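Local coordinates for E2A dna-binding protein (Human adenovirus 5, PDB 2WB0) that binds single-stranded DNA and, by forming multimers, unwinds the template without ATP during strand-displacement replication of the viral genome, at residues L217-C225 with P292-L303. Sequence-based numbering, arbitrary orientation.
With ZN (zinc ion), chain C.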
ATOM      1  N   LEU A 217      -5.298   2.432  -8.482  1.00 15.65           N
ATOM      2  CA  LEU A 217      -4.927   2.672  -7.099  1.00 13.52           C
ATOM      3  C   LEU A 217      -3.408   2.407  -6.993  1.00 14.55           C
ATOM      4  O   LEU A 217      -2.933   1.313  -7.317  1.00 13.48           O
ATOM      5  CB  LEU A 217      -5.703   1.709  -6.152  1.00 14.99           C
ATOM      6  CG  LEU A 217      -5.223   1.631  -4.683  1.00 15.86           C
ATOM      7  CD1 LEU A 217      -5.338   3.037  -3.937  1.00 11.74           C
ATOM      8  CD2 LEU A 217      -5.961   0.481  -3.869  1.00 13.41           C
ATOM      9  N   LEU A 218      -2.677   3.381  -6.473  1.00 12.68           N
ATOM     10  CA  LEU A 218      -1.296   3.158  -6.155  1.00 13.56           C
ATOM     11  C   LEU A 218      -1.294   2.416  -4.840  1.00 12.57           C
ATOM     12  O   LEU A 218      -1.803   2.933  -3.824  1.00 12.78           O
ATOM     13  CB  LEU A 218      -0.661   4.504  -5.885  1.00 13.40           C
ATOM     14  CG  LEU A 218       0.825   4.746  -5.750  1.00 16.09           C
ATOM     15  CD1 LEU A 218       1.272   5.815  -4.823  1.00 14.08           C
ATOM     16  CD2 LEU A 218       1.898   3.703  -6.140  1.00 11.15           C
ATOM     17  N   MET A 219      -0.713   1.236  -4.858  1.00 14.32           N
ATOM     18  CA  MET A 219      -0.712   0.330  -3.683  1.00 13.17           C
ATOM     19  C   MET A 219       0.638  -0.291  -3.488  1.00 13.46           C
ATOM     20  O   MET A 219       1.361  -0.570  -4.465  1.00 14.62           O
ATOM     21  CB  MET A 219      -1.786  -0.756  -3.866  1.00 13.46           C
ATOM     22  CG  MET A 219      -1.539  -1.758  -5.082  1.00 11.86           C
ATOM     23  SD  MET A 219      -2.907  -2.938  -5.233  1.00 17.02           S
ATOM     24  CE  MET A 219      -1.941  -4.334  -5.712  1.00 19.36           C
ATOM     25  N   PRO A 220       0.989  -0.613  -2.236  1.00 14.28           N
ATOM     26  CA  PRO A 220       2.240  -1.333  -2.050  1.00 13.50           C
ATOM     27  C   PRO A 220       2.091  -2.835  -2.309  1.00 13.89           C
ATOM     28  O   PRO A 220       1.045  -3.414  -1.956  1.00 13.47           O
ATOM     29  CB  PRO A 220       2.578  -1.073  -0.564  1.00 13.16           C
ATOM     30  CG  PRO A 220       1.156  -0.991   0.084  1.00 15.37           C
ATOM     31  CD  PRO A 220       0.265  -0.333  -0.973  1.00 14.23           C
ATOM     32  N   LEU A 221       3.152  -3.433  -2.880  1.00 13.26           N
ATOM     33  CA  LEU A 221       3.294  -4.866  -3.044  1.00 13.93           C
ATOM     34  C   LEU A 221       4.163  -5.443  -1.956  1.00 13.60           C
ATOM     35  O   LEU A 221       4.140  -6.688  -1.749  1.00 12.97           O
ATOM     36  CB  LEU A 221       3.892  -5.212  -4.400  1.00 13.70           C
ATOM     37  CG  LEU A 221       2.998  -4.979  -5.594  1.00 14.33           C
ATOM     38  CD1 LEU A 221       3.749  -5.611  -6.743  1.00 17.58           C
ATOM     39  CD2 LEU A 221       1.651  -5.635  -5.438  1.00 17.40           C
ATOM     40  N   ARG A 222       4.868  -4.564  -1.209  1.00 13.66           N
ATOM     41  CA  ARG A 222       5.797  -5.071  -0.195  1.00 13.66           C
ATOM     42  C   ARG A 222       5.693  -4.326   1.093  1.00 14.88           C
ATOM     43  O   ARG A 222       5.634  -3.090   1.111  1.00 13.68           O
ATOM     44  CB  ARG A 222       7.261  -4.915  -0.675  1.00 14.56           C
ATOM     45  CG  ARG A 222       7.438  -5.460  -2.109  1.00 17.96           C
ATOM     46  CD  ARG A 222       8.922  -5.536  -2.545  1.00 15.52           C
ATOM     47  NE  ARG A 222       9.694  -4.289  -2.529  1.00 18.07           N
ATOM     48  CZ  ARG A 222      10.254  -3.723  -3.596  1.00 18.58           C
ATOM     49  NH1 ARG A 222      10.001  -4.161  -4.862  1.00 16.81           N
ATOM     50  NH2 ARG A 222      10.999  -2.616  -3.396  1.00 17.34           N
ATOM     51  N   CYS A 223       5.649  -5.076   2.178  1.00 15.03           N
ATOM     52  CA  CYS A 223       5.758  -4.489   3.498  1.00 14.81           C
ATOM     53  C   CYS A 223       7.225  -4.810   3.920  1.00 16.77           C
ATOM     54  O   CYS A 223       8.048  -5.057   3.070  1.00 18.10           O
ATOM     55  CB  CYS A 223       4.713  -5.027   4.456  1.00 16.12           C
ATOM     56  SG  CYS A 223       4.890  -6.822   4.755  1.00 14.23           S
ATOM     57  N   GLU A 224       7.563  -4.778   5.203  1.00 17.40           N
ATOM     58  CA  GLU A 224       8.932  -5.117   5.635  1.00 20.16           C
ATOM     59  C   GLU A 224       9.203  -6.576   5.425  1.00 18.81           C
ATOM     60  O   GLU A 224      10.327  -6.957   5.059  1.00 17.47           O
ATOM     61  CB  GLU A 224       9.062  -4.839   7.134  1.00 21.64           C
ATOM     62  CG  GLU A 224       8.863  -3.363   7.415  1.00 29.30           C
ATOM     63  CD  GLU A 224       9.036  -2.968   8.923  1.00 41.94           C
ATOM     64  OE1 GLU A 224       9.806  -3.670   9.663  1.00 44.13           O
ATOM     65  OE2 GLU A 224       8.366  -1.960   9.339  1.00 44.61           O
ATOM     66  N   CYS A 225       8.150  -7.407   5.598  1.00 17.24           N
ATOM     67  CA  CYS A 225       8.328  -8.847   5.539  1.00 17.58           C
ATOM     68  C   CYS A 225       8.826  -9.372   4.198  1.00 18.91           C
ATOM     69  O   CYS A 225       9.578 -10.344   4.188  1.00 20.05           O
ATOM     70  CB  CYS A 225       7.025  -9.599   5.936  1.00 16.25           C
ATOM     71  SG  CYS A 225       6.301  -9.010   7.515  1.00 17.28           S
ATOM     72  N   PRO A 292       6.447 -14.039   9.955  1.00 27.01           N
ATOM     73  CA  PRO A 292       6.826 -12.626  10.165  1.00 25.70           C
ATOM     74  C   PRO A 292       5.591 -11.720  10.200  1.00 24.99           C
ATOM     75  O   PRO A 292       4.554 -12.066   9.610  1.00 22.53           O
ATOM     76  CB  PRO A 292       7.637 -12.319   8.919  1.00 26.53           C
ATOM     77  CG  PRO A 292       6.929 -13.200   7.801  1.00 26.83           C
ATOM     78  CD  PRO A 292       6.592 -14.466   8.537  1.00 25.80           C
ATOM     79  N   ASN A 293       5.689 -10.577  10.891  1.00 23.94           N
ATOM     80  CA  ASN A 293       4.681  -9.519  10.790  1.00 22.05           C
ATOM     81  C   ASN A 293       5.395  -8.210  11.079  1.00 21.19           C
ATOM     82  O   ASN A 293       6.444  -8.224  11.705  1.00 19.48           O
ATOM     83  CB  ASN A 293       3.502  -9.691  11.735  1.00 22.15           C
ATOM     84  CG  ASN A 293       3.882  -9.501  13.191  1.00 26.30           C
ATOM     85  OD1 ASN A 293       4.265 -10.454  13.870  1.00 30.08           O
ATOM     86  ND2 ASN A 293       3.757  -8.286  13.678  1.00 25.93           N
ATOM     87  N   CYS A 294       4.910  -7.100  10.527  1.00 18.34           N
ATOM     88  CA  CYS A 294       5.641  -5.874  10.730  1.00 17.05           C
ATOM     89  C   CYS A 294       4.635  -4.756  11.009  1.00 17.94           C
ATOM     90  O   CYS A 294       3.443  -4.996  10.865  1.00 17.51           O
ATOM     91  CB  CYS A 294       6.507  -5.609   9.550  1.00 17.03           C
ATOM     92  SG  CYS A 294       5.526  -5.177   8.048  1.00 16.58           S
ATOM     93  N   ASP A 295       5.112  -3.554  11.321  1.00 16.10           N
ATOM     94  CA  ASP A 295       4.218  -2.455  11.676  1.00 18.23           C
ATOM     95  C   ASP A 295       3.935  -1.516  10.443  1.00 18.29           C
ATOM     96  O   ASP A 295       3.467  -0.374  10.607  1.00 19.22           O
ATOM     97  CB  ASP A 295       4.840  -1.664  12.845  1.00 19.43           C
ATOM     98  CG  ASP A 295       6.249  -1.048  12.500  1.00 23.95           C
ATOM     99  OD1 ASP A 295       6.651  -0.965  11.283  1.00 26.01           O
ATOM    100  OD2 ASP A 295       6.985  -0.605  13.448  1.00 27.51           O
ATOM    101  N   PHE A 296       4.200  -1.993   9.213  1.00 14.87           N
ATOM    102  CA  PHE A 296       3.906  -1.172   8.041  1.00 14.02           C
ATOM    103  C   PHE A 296       2.455  -0.644   8.086  1.00 14.64           C
ATOM    104  O   PHE A 296       1.502  -1.429   8.295  1.00 15.19           O
ATOM    105  CB  PHE A 296       4.150  -2.057   6.812  1.00 14.29           C
ATOM    106  CG  PHE A 296       3.985  -1.349   5.455  1.00 14.78           C
ATOM    107  CD1 PHE A 296       5.100  -0.847   4.772  1.00 12.19           C
ATOM    108  CD2 PHE A 296       2.735  -1.297   4.838  1.00 17.97           C
ATOM    109  CE1 PHE A 296       4.934  -0.196   3.494  1.00 15.51           C
ATOM    110  CE2 PHE A 296       2.535  -0.676   3.509  1.00 17.30           C
ATOM    111  CZ  PHE A 296       3.612  -0.117   2.855  1.00 14.20           C
ATOM    112  N   LYS A 297       2.218   0.649   7.848  1.00 14.05           N
ATOM    113  CA  LYS A 297       0.813   1.161   7.883  1.00 14.16           C
ATOM    114  C   LYS A 297       0.754   2.508   7.170  1.00 12.70           C
ATOM    115  O   LYS A 297       1.407   3.494   7.577  1.00 13.16           O
ATOM    116  CB  LYS A 297       0.220   1.302   9.288  1.00 15.23           C
ATOM    117  CG  LYS A 297      -1.297   1.673   9.365  1.00 15.56           C
ATOM    118  CD  LYS A 297      -1.674   2.184  10.784  1.00 17.75           C
ATOM    119  CE  LYS A 297      -3.167   1.955  11.141  1.00 30.26           C
ATOM    120  NZ  LYS A 297      -3.845   3.038  12.054  1.00 35.96           N
ATOM    121  N   ILE A 298       0.021   2.526   6.070  1.00 13.04           N
ATOM    122  CA  ILE A 298      -0.106   3.772   5.296  1.00 11.66           C
ATOM    123  C   ILE A 298      -1.416   3.785   4.558  1.00 11.42           C
ATOM    124  O   ILE A 298      -1.788   2.776   3.940  1.00 11.40           O
ATOM    125  CB  ILE A 298       1.087   4.000   4.337  1.00 10.68           C
ATOM    126  CG1 ILE A 298       0.930   5.338   3.576  1.00  9.83           C
ATOM    127  CG2 ILE A 298       1.290   2.723   3.382  1.00  8.58           C
ATOM    128  CD1 ILE A 298       2.366   5.884   3.116  1.00 12.56           C
ATOM    129  N   SER A 299      -2.107   4.930   4.569  1.00 11.71           N
ATOM    130  CA  SER A 299      -3.438   5.020   3.987  1.00 11.66           C
ATOM    131  C   SER A 299      -3.198   5.407   2.546  1.00 11.26           C
ATOM    132  O   SER A 299      -2.138   5.984   2.212  1.00 12.66           O
ATOM    133  CB  SER A 299      -4.347   6.076   4.699  1.00 11.47           C
ATOM    134  OG  SER A 299      -3.730   7.403   4.571  1.00 11.14           O
ATOM    135  N   ALA A 300      -4.136   5.072   1.666  1.00 12.21           N
ATOM    136  CA  ALA A 300      -3.946   5.392   0.235  1.00 12.48           C
ATOM    137  C   ALA A 300      -3.700   6.888  -0.121  1.00 11.79           C
ATOM    138  O   ALA A 300      -2.852   7.193  -0.940  1.00 13.07           O
ATOM    139  CB  ALA A 300      -5.123   4.796  -0.635  1.00 10.40           C
ATOM    140  N   PRO A 301      -4.423   7.798   0.476  1.00 13.84           N
ATOM    141  CA  PRO A 301      -4.045   9.195   0.165  1.00 13.99           C
ATOM    142  C   PRO A 301      -2.679   9.601   0.639  1.00 13.54           C
ATOM    143  O   PRO A 301      -2.039  10.387  -0.085  1.00 13.35           O
ATOM    144  CB  PRO A 301      -5.095  10.041   0.881  1.00 13.91           C
ATOM    145  CG  PRO A 301      -6.263   9.010   1.201  1.00 16.11           C
ATOM    146  CD  PRO A 301      -5.544   7.719   1.441  1.00 12.67           C
ATOM    147  N   ASP A 302      -2.219   9.106   1.811  1.00 11.99           N
ATOM    148  CA  ASP A 302      -0.878   9.448   2.311  1.00 12.09           C
ATOM    149  C   ASP A 302       0.125   8.782   1.426  1.00 11.58           C
ATOM    150  O   ASP A 302       1.186   9.354   1.214  1.00 11.80           O
ATOM    151  CB  ASP A 302      -0.697   9.012   3.796  1.00 10.16           C
ATOM    152  CG  ASP A 302      -1.540   9.841   4.711  1.00 16.35           C
ATOM    153  OD1 ASP A 302      -2.007  10.901   4.208  1.00 14.66           O
ATOM    154  OD2 ASP A 302      -1.791   9.427   5.859  1.00 13.71           O
ATOM    155  N   LEU A 303      -0.194   7.603   0.882  1.00 10.99           N
ATOM    156  CA  LEU A 303       0.765   6.936  -0.045  1.00 12.66           C
ATOM    157  C   LEU A 303       0.980   7.754  -1.345  1.00 12.65           C
ATOM    158  O   LEU A 303       2.115   7.922  -1.840  1.00 12.75           O
ATOM    159  CB  LEU A 303       0.276   5.526  -0.409  1.00 11.83           C
ATOM    160  CG  LEU A 303       1.263   4.393  -0.739  1.00 17.45           C
ATOM    161  CD1 LEU A 303       0.604   3.213  -1.484  1.00 13.62           C
ATOM    162  CD2 LEU A 303       2.772   4.631  -1.017  1.00 12.28           C
TER
HETATM  163 ZN    ZN C 602       4.881  -7.186   7.099  1.00 16.17          ZN
HETATM  164  O   HOH W   1      -2.849   5.579  -3.317  1.00 14.09           O
HETATM  165  O   HOH W   2       7.883  -3.913  12.141  1.00 31.50           O
HETATM  166  O   HOH W   3       9.300  -6.396  11.691  1.00 35.99           O
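P292 starts the contact by laying CB of its ring 3.8 Å from C225 SG, and N293 follows with its backbone CA against the same sulfur. C294 then turns its thiolate inward to the zinc ion, with SG 2.3 Å from the metal; the sulfurs of C223 and C225 bind from 217-225, and C277 supplies the fourth. The torsion of C294 sets SG between its own backbone N and carbonyl carbon (chi1 69°), where it also accepts two weak N-H...S bonds, from E224 N at 3.5 Å and from F296 N. A third weak bond runs from C225 N to C223 SG.

Next comes D295, whose OD1 sits only 2.8 Å from E224 OE2, the carboxylate planes turned 76° apart. K65 forms salt bridges to both oxygens, and a water joins E224 OE1 to D295 N. F296 swings its ring away from its backbone N (chi1 -176°) and brings one face of it against C223, whose CA lies over that face, off toward the rim, in a CH-pi contact 4.3 Å from the centroid; farther along the ring, P220 CB reaches CZ at 3.7 Å.

Beyond the strand, A300 CB meets L217 CD1, while a water bridges A300 O and L218 O. On the first turn of the helix, L303 sends CD1 to P220 CD at 3.6 Å.

Within the zinc-binding domain, strand 216-220 and its following loop thus join the loop before strand 297-299 and the helix after it. One end is a Cys4 zinc site, its thiolate charge probably tempered by N-H donors; the other is mainly apolar, with one water bridging two carbonyls. K65, bound to both carboxylates, probably offsets their repulsion.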